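Local atomic coordinates of 3-carboxy-cis,cis-muconate cycloisomerase (PDB entry 1Q5N), a protein that belongs, as a cycloisomerase, to the fumarase/aspartase superfamily of mostly helical homotetramers whose subunits are built round long bundled helices. Residues 173-176 and 177-181; 251-254 and 255-259; 313-317 and 318-322. All coordinates share one frame; numbering follows the deposited sequence.

Interaction 1: 173-176 and 177-181; sequences WASA and FKRDL
R179 folds its side chain back along the helix onto S175 and A176, one turn earlier. The guanidinium lies flat against the backbone there: A176 CA sits 3.5 Å above one face, offset toward the rim, and R179 NH1 comes within 3.0 Å of S175 OG. CG of R179 stands anti to its carbonyl carbon, and a bend at chi3 (-66°) brings the flat group over the preceding turn. Both polar ends have stronger partners outside: S175 OG bonds to E448, while R179 NE forms a salt bridge to D235 of the second subunit. D180 approaches A176 from another side of the helix. Its N-H gives the usual helical bond to A176 O, and one water donates both to A176 O (2.8 Å) and to D180 OD1 (3.0 Å), so that this carbonyl serves two donors. The carboxylate is also held by a salt bridge to R183. F177 meets the turn before it differently: its ring approaches obliquely, with CD2 3.3 Å from W173 O, the same oxygen that accepts the F177 N-H at 2.9 Å. The indole of W173 leads away, toward helix 235-261. Such i to i+4 pairing, with W173 and D180 facing helix 235-261 while R179 reaches the second subunit, belongs to a long bundle helix, here 166-191, as in the helical core of this superfamily.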
loop_
_atom_site.group_PDB
_atom_site.type_symbol
_atom_site.label_atom_id
_atom_site.label_comp_id
_atom_site.label_asym_id
_atom_site.label_seq_id
_atom_site.Cartn_x
_atom_site.Cartn_y
_atom_site.Cartn_z
ATOM N N TRP A 173 -17.493 -8.526 -18.848
ATOM C CA TRP A 173 -16.307 -9.224 -18.381
ATOM C C TRP A 173 -15.406 -9.687 -19.540
ATOM O O TRP A 173 -14.146 -9.626 -19.459
ATOM C CB TRP A 173 -16.701 -10.424 -17.494
ATOM C CG TRP A 173 -17.514 -10.025 -16.321
ATOM C CD1 TRP A 173 -17.597 -8.773 -15.769
ATOM C CD2 TRP A 173 -18.305 -10.878 -15.486
ATOM N NE1 TRP A 173 -18.374 -8.807 -14.651
ATOM C CE2 TRP A 173 -18.825 -10.083 -14.456
ATOM C CE3 TRP A 173 -18.613 -12.246 -15.516
ATOM C CZ2 TRP A 173 -19.653 -10.591 -13.450
ATOM C CZ3 TRP A 173 -19.442 -12.771 -14.501
ATOM C CH2 TRP A 173 -19.947 -11.938 -13.483
ATOM N N ALA A 174 -16.052 -10.146 -20.610
ATOM C CA ALA A 174 -15.346 -10.623 -21.784
ATOM C C ALA A 174 -14.520 -9.487 -22.366
ATOM O O ALA A 174 -13.331 -9.625 -22.615
ATOM C CB ALA A 174 -16.346 -11.157 -22.842
ATOM N N SER A 175 -15.158 -8.359 -22.592
ATOM C CA SER A 175 -14.451 -7.226 -23.170
ATOM C C SER A 175 -13.259 -6.791 -22.254
ATOM O O SER A 175 -12.228 -6.325 -22.751
ATOM C CB SER A 175 -15.467 -6.084 -23.384
ATOM O OG SER A 175 -14.895 -4.965 -24.014
ATOM N N ALA A 176 -13.400 -6.951 -20.932
ATOM C CA ALA A 176 -12.319 -6.573 -20.032
ATOM C C ALA A 176 -11.160 -7.580 -20.268
ATOM O O ALA A 176 -9.978 -7.208 -20.306
ATOM C CB ALA A 176 -12.789 -6.615 -18.576
ATOM N N PHE A 177 -11.491 -8.855 -20.427
ATOM C CA PHE A 177 -10.437 -9.821 -20.686
ATOM C C PHE A 177 -9.731 -9.522 -22.037
ATOM O O PHE A 177 -8.501 -9.668 -22.153
ATOM C CB PHE A 177 -10.987 -11.240 -20.697
ATOM C CG PHE A 177 -11.282 -11.769 -19.349
ATOM C CD1 PHE A 177 -10.300 -11.724 -18.339
ATOM C CD2 PHE A 177 -12.485 -12.397 -19.086
ATOM C CE1 PHE A 177 -10.497 -12.330 -17.073
ATOM C CE2 PHE A 177 -12.708 -13.019 -17.809
ATOM C CZ PHE A 177 -11.697 -12.982 -16.805
ATOM N N LYS A 178 -10.497 -9.084 -23.035
ATOM C CA LYS A 178 -9.891 -8.781 -24.309
ATOM C C LYS A 178 -8.911 -7.617 -24.153
ATOM O O LYS A 178 -7.833 -7.657 -24.717
ATOM C CB LYS A 178 -10.991 -8.530 -25.366
ATOM C CG LYS A 178 -10.971 -7.227 -26.062
ATOM C CD LYS A 178 -10.112 -7.192 -27.299
ATOM C CE LYS A 178 -10.129 -5.734 -27.789
ATOM N NZ LYS A 178 -9.156 -5.479 -28.916
ATOM N N ARG A 179 -9.249 -6.593 -23.374
ATOM C CA ARG A 179 -8.288 -5.490 -23.187
ATOM C C ARG A 179 -7.006 -5.999 -22.447
ATOM O O ARG A 179 -5.899 -5.480 -22.654
ATOM C CB ARG A 179 -8.942 -4.319 -22.438
ATOM C CG ARG A 179 -9.966 -3.596 -23.241
ATOM C CD ARG A 179 -10.415 -2.328 -22.518
ATOM N NE ARG A 179 -11.147 -2.586 -21.256
ATOM C CZ ARG A 179 -12.417 -3.007 -21.173
ATOM N NH1 ARG A 179 -13.127 -3.240 -22.268
ATOM N NH2 ARG A 179 -13.007 -3.147 -19.997
ATOM N N ASP A 180 -7.151 -7.026 -21.613
ATOM C CA ASP A 180 -6.005 -7.598 -20.946
ATOM C C ASP A 180 -5.102 -8.328 -21.954
ATOM O O ASP A 180 -3.868 -8.279 -21.848
ATOM C CB ASP A 180 -6.428 -8.592 -19.874
ATOM C CG ASP A 180 -7.068 -7.914 -18.677
ATOM O OD1 ASP A 180 -6.727 -6.736 -18.397
ATOM O OD2 ASP A 180 -7.903 -8.569 -18.007
ATOM N N LEU A 181 -5.724 -9.039 -22.886
ATOM C CA LEU A 181 -4.986 -9.731 -23.931
ATOM C C LEU A 181 -4.196 -8.671 -24.754
ATOM O O LEU A 181 -3.048 -8.882 -25.100
ATOM C CB LEU A 181 -5.959 -10.487 -24.830
ATOM C CG LEU A 181 -6.069 -12.003 -24.743
ATOM C CD1 LEU A 181 -5.345 -12.647 -23.596
ATOM C CD2 LEU A 181 -7.535 -12.302 -24.708
HETATM O O HOH W 1 -9.321 -5.214 -18.463
#

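Interaction 2: 251-254 and 255-259; sequences VGKM and ARDWS
W258 lays its indole back beside the turn that M254 starts. One face of the ring takes A255 CA, 3.5 Å above the plane and toward the rim, while M254 O comes in obliquely, 3.2 Å from W258 CE3. The neighbouring ring carbon CZ3 reaches M254 CB at 4.1 Å, an apolar touch. What puts the ring there is the first torsion (chi1 83°), which sets CG of W258 between its own N and carbonyl carbon. M254 O is at the same time the acceptor for the W258 N-H, and NE1 at the other end of the indole bonds to E271.

The second flat group is the carboxylate of D257. K253 NZ meets D257 OD2 on its syn side, 19° out of the carboxylate plane, at 2.7 Å, a salt bridge across one helical turn. K253 leaves the helix with CG anti to its backbone N, then bends at chi2 and chi4 until its ammonium swings round to the acid. Neither charge is spent on the other alone: NZ also donates to the carbonyls of Q315 and H317 of the second subunit, and D257 OD1 accepts the backbone N-H of H317 there. R256, leading away from this turn, forms a salt bridge to E316 of the same neighbour. With three acceptors round one ammonium in a buried setting, K253 is held firmly, and the pairing with D257 probably offsets much of the cost of burying both charges where the subunits meet.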
loop_
_atom_site.group_PDB
_atom_site.type_symbol
_atom_site.label_atom_id
_atom_site.label_comp_id
_atom_site.label_asym_id
_atom_site.label_seq_id
_atom_site.Cartn_x
_atom_site.Cartn_y
_atom_site.Cartn_z
ATOM N N VAL A 251 -10.825 -9.993 -12.193
ATOM C CA VAL A 251 -11.524 -11.189 -11.706
ATOM C C VAL A 251 -12.003 -10.979 -10.261
ATOM O O VAL A 251 -12.946 -11.647 -9.793
ATOM C CB VAL A 251 -10.667 -12.502 -11.881
ATOM C CG1 VAL A 251 -10.357 -12.697 -13.385
ATOM C CG2 VAL A 251 -9.365 -12.442 -11.076
ATOM N N GLY A 252 -11.351 -10.033 -9.571
ATOM C CA GLY A 252 -11.758 -9.672 -8.212
ATOM C C GLY A 252 -13.178 -9.094 -8.342
ATOM O O GLY A 252 -14.069 -9.437 -7.583
ATOM N N LYS A 253 -13.388 -8.220 -9.327
ATOM C CA LYS A 253 -14.705 -7.619 -9.521
ATOM C C LYS A 253 -15.760 -8.696 -9.844
ATOM O O LYS A 253 -16.897 -8.627 -9.353
ATOM C CB LYS A 253 -14.635 -6.541 -10.640
ATOM C CG LYS A 253 -15.972 -5.802 -10.892
ATOM C CD LYS A 253 -16.894 -6.534 -11.900
ATOM C CE LYS A 253 -18.121 -5.683 -12.257
ATOM N NZ LYS A 253 -18.992 -5.352 -11.075
ATOM N N MET A 254 -15.370 -9.694 -10.658
ATOM C CA MET A 254 -16.274 -10.783 -11.021
ATOM C C MET A 254 -16.615 -11.635 -9.771
ATOM O O MET A 254 -17.770 -11.978 -9.553
ATOM C CB MET A 254 -15.610 -11.632 -12.100
ATOM C CG MET A 254 -15.352 -10.825 -13.389
ATOM S SD MET A 254 -14.316 -11.796 -14.473
ATOM C CE MET A 254 -15.387 -13.238 -14.825
ATOM N N ALA A 255 -15.611 -11.934 -8.944
ATOM C CA ALA A 255 -15.830 -12.747 -7.745
ATOM C C ALA A 255 -16.739 -11.987 -6.751
ATOM O O ALA A 255 -17.552 -12.605 -6.035
ATOM C CB ALA A 255 -14.458 -13.096 -7.043
ATOM N N ARG A 256 -16.572 -10.665 -6.663
ATOM C CA ARG A 256 -17.468 -9.910 -5.772
ATOM C C ARG A 256 -18.909 -10.125 -6.283
ATOM O O ARG A 256 -19.795 -10.425 -5.502
ATOM C CB ARG A 256 -17.122 -8.408 -5.780
ATOM C CG ARG A 256 -18.149 -7.428 -5.110
ATOM C CD ARG A 256 -18.462 -7.732 -3.634
ATOM N NE ARG A 256 -17.289 -7.964 -2.800
ATOM C CZ ARG A 256 -16.420 -7.027 -2.415
ATOM N NH1 ARG A 256 -16.575 -5.742 -2.799
ATOM N NH2 ARG A 256 -15.433 -7.357 -1.589
ATOM N N ASP A 257 -19.119 -9.985 -7.588
ATOM C CA ASP A 257 -20.448 -10.147 -8.173
ATOM C C ASP A 257 -21.077 -11.558 -8.028
ATOM O O ASP A 257 -22.224 -11.676 -7.557
ATOM C CB ASP A 257 -20.463 -9.740 -9.672
ATOM C CG ASP A 257 -20.309 -8.251 -9.868
ATOM O OD1 ASP A 257 -20.390 -7.477 -8.875
ATOM O OD2 ASP A 257 -20.112 -7.821 -11.007
ATOM N N TRP A 258 -20.345 -12.621 -8.382
ATOM C CA TRP A 258 -20.988 -13.904 -8.295
ATOM C C TRP A 258 -21.210 -14.326 -6.846
ATOM O O TRP A 258 -22.196 -15.018 -6.558
ATOM C CB TRP A 258 -20.261 -14.985 -9.157
ATOM C CG TRP A 258 -19.060 -15.655 -8.540
ATOM C CD1 TRP A 258 -19.052 -16.431 -7.431
ATOM C CD2 TRP A 258 -17.707 -15.668 -9.042
ATOM N NE1 TRP A 258 -17.803 -16.937 -7.200
ATOM C CE2 TRP A 258 -16.954 -16.490 -8.174
ATOM C CE3 TRP A 258 -17.075 -15.070 -10.144
ATOM C CZ2 TRP A 258 -15.574 -16.748 -8.358
ATOM C CZ3 TRP A 258 -15.692 -15.321 -10.330
ATOM C CH2 TRP A 258 -14.968 -16.157 -9.433
ATOM N N SER A 259 -20.366 -13.888 -5.906
ATOM C CA SER A 259 -20.635 -14.317 -4.518
ATOM C C SER A 259 -21.836 -13.529 -3.984
ATOM O O SER A 259 -22.566 -14.010 -3.133
ATOM C CB SER A 259 -19.395 -14.148 -3.612
ATOM O OG SER A 259 -18.955 -12.812 -3.515
#

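Interaction 3: 313-317 and 318-322; sequences MVQEH and ERSLG
E316 and L321 make the firm part of this hairpin-like loop. E316 bends back at chi2 to bring OE1 to the backbone of L321, whose N-H points almost straight at it, 3.0 Å away and 172° at the hydrogen; the donor stands above the carboxylate plane, 37° out of it. Beside this bond the S320 CB methylene packs on Q315 CB at 3.4 Å. S320 OG gives a weak bond to Q315 OE1 while also accepting from W324 N in helix 323-351, and Q315 NE2 bonds to S312 O. Between the two arms the chain reverses in a type II' beta turn from E316 to R319, closed by R319 N to E316 O at 3.1 Å. At the turn's tip the H317 and E318 side chains share no hydrogen bond; imidazole and carboxylate planes are 35° apart, E318 OE1 rests 3.3 Å from H317 CB, and both polar ends turn to K169 of the second subunit, with R172 there also bonding E318. Two waters complete the other links between the arms, the looser side of the contact. One accepts from S320 N and lies within 2.8 Å of Q315 OE1; another donates to both E316 OE2 and L321 O.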
loop_
_atom_site.group_PDB
_atom_site.type_symbol
_atom_site.label_atom_id
_atom_site.label_comp_id
_atom_site.label_asym_id
_atom_site.label_seq_id
_atom_site.Cartn_x
_atom_site.Cartn_y
_atom_site.Cartn_z
ATOM N N MET A 313 11.258 1.023 -7.399
ATOM C CA MET A 313 11.847 1.804 -8.504
ATOM C C MET A 313 12.927 2.732 -7.998
ATOM O O MET A 313 13.821 3.103 -8.761
ATOM C CB MET A 313 10.773 2.661 -9.198
ATOM C CG MET A 313 9.741 1.744 -9.825
ATOM S SD MET A 313 9.147 2.284 -11.338
ATOM C CE MET A 313 10.652 2.442 -12.295
ATOM N N VAL A 314 12.841 3.138 -6.729
ATOM C CA VAL A 314 13.844 4.078 -6.225
ATOM C C VAL A 314 15.102 3.275 -5.848
ATOM O O VAL A 314 15.181 2.719 -4.757
ATOM C CB VAL A 314 13.265 4.901 -5.032
ATOM C CG1 VAL A 314 14.319 5.938 -4.573
ATOM C CG2 VAL A 314 11.964 5.631 -5.479
ATOM N N GLN A 315 16.072 3.233 -6.766
ATOM C CA GLN A 315 17.272 2.417 -6.592
ATOM C C GLN A 315 18.527 3.279 -6.638
ATOM O O GLN A 315 18.642 4.158 -7.497
ATOM C CB GLN A 315 17.359 1.362 -7.714
ATOM C CG GLN A 315 16.101 0.533 -7.959
ATOM C CD GLN A 315 16.384 -0.980 -7.974
ATOM O OE1 GLN A 315 17.507 -1.388 -8.242
ATOM N NE2 GLN A 315 15.351 -1.814 -7.688
ATOM N N GLU A 316 19.467 3.026 -5.737
ATOM C CA GLU A 316 20.717 3.801 -5.721
ATOM C C GLU A 316 21.705 3.500 -6.861
ATOM O O GLU A 316 22.090 2.352 -7.095
ATOM C CB GLU A 316 21.511 3.618 -4.413
ATOM C CG GLU A 316 20.824 4.124 -3.151
ATOM C CD GLU A 316 19.714 3.172 -2.686
ATOM O OE1 GLU A 316 19.631 2.012 -3.182
ATOM O OE2 GLU A 316 18.923 3.600 -1.825
ATOM N N HIS A 317 22.100 4.555 -7.555
ATOM C CA HIS A 317 23.135 4.470 -8.570
ATOM C C HIS A 317 23.151 3.252 -9.459
ATOM O O HIS A 317 22.195 3.023 -10.165
ATOM C CB HIS A 317 24.518 4.617 -7.907
ATOM C CG HIS A 317 24.752 5.967 -7.297
ATOM N ND1 HIS A 317 24.617 7.143 -8.022
ATOM C CD2 HIS A 317 25.151 6.336 -6.046
ATOM C CE1 HIS A 317 24.923 8.179 -7.238
ATOM N NE2 HIS A 317 25.250 7.717 -6.040
ATOM N N GLU A 318 24.229 2.464 -9.391
ATOM C CA GLU A 318 24.381 1.321 -10.255
ATOM C C GLU A 318 23.931 -0.018 -9.686
ATOM O O GLU A 318 23.989 -1.026 -10.373
ATOM C CB GLU A 318 25.854 1.224 -10.741
ATOM C CG GLU A 318 26.256 2.306 -11.775
ATOM C CD GLU A 318 26.071 3.764 -11.249
ATOM O OE1 GLU A 318 26.793 4.156 -10.286
ATOM O OE2 GLU A 318 25.197 4.502 -11.803
ATOM N N ARG A 319 23.523 -0.050 -8.427
ATOM C CA ARG A 319 23.011 -1.289 -7.841
ATOM C C ARG A 319 22.513 -0.854 -6.476
ATOM O O ARG A 319 23.282 -0.295 -5.664
ATOM C CB ARG A 319 24.066 -2.388 -7.739
ATOM C CG ARG A 319 23.482 -3.702 -7.154
ATOM C CD ARG A 319 24.234 -4.956 -7.687
ATOM N NE ARG A 319 24.249 -4.861 -9.150
ATOM C CZ ARG A 319 25.336 -4.653 -9.914
ATOM N NH1 ARG A 319 26.563 -4.545 -9.394
ATOM N NH2 ARG A 319 25.170 -4.445 -11.212
ATOM N N SER A 320 21.216 -1.078 -6.263
ATOM C CA SER A 320 20.567 -0.636 -5.072
ATOM C C SER A 320 20.726 -1.513 -3.850
ATOM O O SER A 320 21.044 -2.676 -3.934
ATOM C CB SER A 320 19.067 -0.422 -5.318
ATOM O OG SER A 320 18.444 -1.664 -5.439
ATOM N N LEU A 321 20.437 -0.890 -2.719
ATOM C CA LEU A 321 20.494 -1.491 -1.406
ATOM C C LEU A 321 19.070 -1.598 -0.883
ATOM O O LEU A 321 18.556 -0.631 -0.346
ATOM C CB LEU A 321 21.262 -0.527 -0.525
ATOM C CG LEU A 321 22.214 -1.116 0.447
ATOM C CD1 LEU A 321 23.010 -2.219 -0.237
ATOM C CD2 LEU A 321 23.095 0.011 0.906
ATOM N N GLY A 322 18.427 -2.744 -1.014
ATOM C CA GLY A 322 17.069 -2.862 -0.493
ATOM C C GLY A 322 15.949 -2.983 -1.534
ATOM O O GLY A 322 15.254 -3.988 -1.572
HETATM O O HOH W 2 20.059 -2.594 -8.479
HETATM O O HOH W 3 18.554 1.944 0.325
#

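In the fold
Interactions 1 and 2 each lie within one helix of the bundle core, 166-191 and 235-261, and these helices pack directly on each other: M254 CE lies 3.4 Å from W173 CE3, and F177 CZ touches both V251 and M254. Interaction 3 belongs to the loop between helices 290-311 and 323-351, far from the others within the chain, its centre about 35 Å from that of interaction 1 and 38 Å from that of interaction 2. It is buried all the same, in large part probably because the second subunit packs on it. There the distance closes: residues 315-317 of one chain meet K253, R256 and D257 of the other. Regular backbone bonds dominate the two helices; turn, carboxylate and water bonds shape the loop.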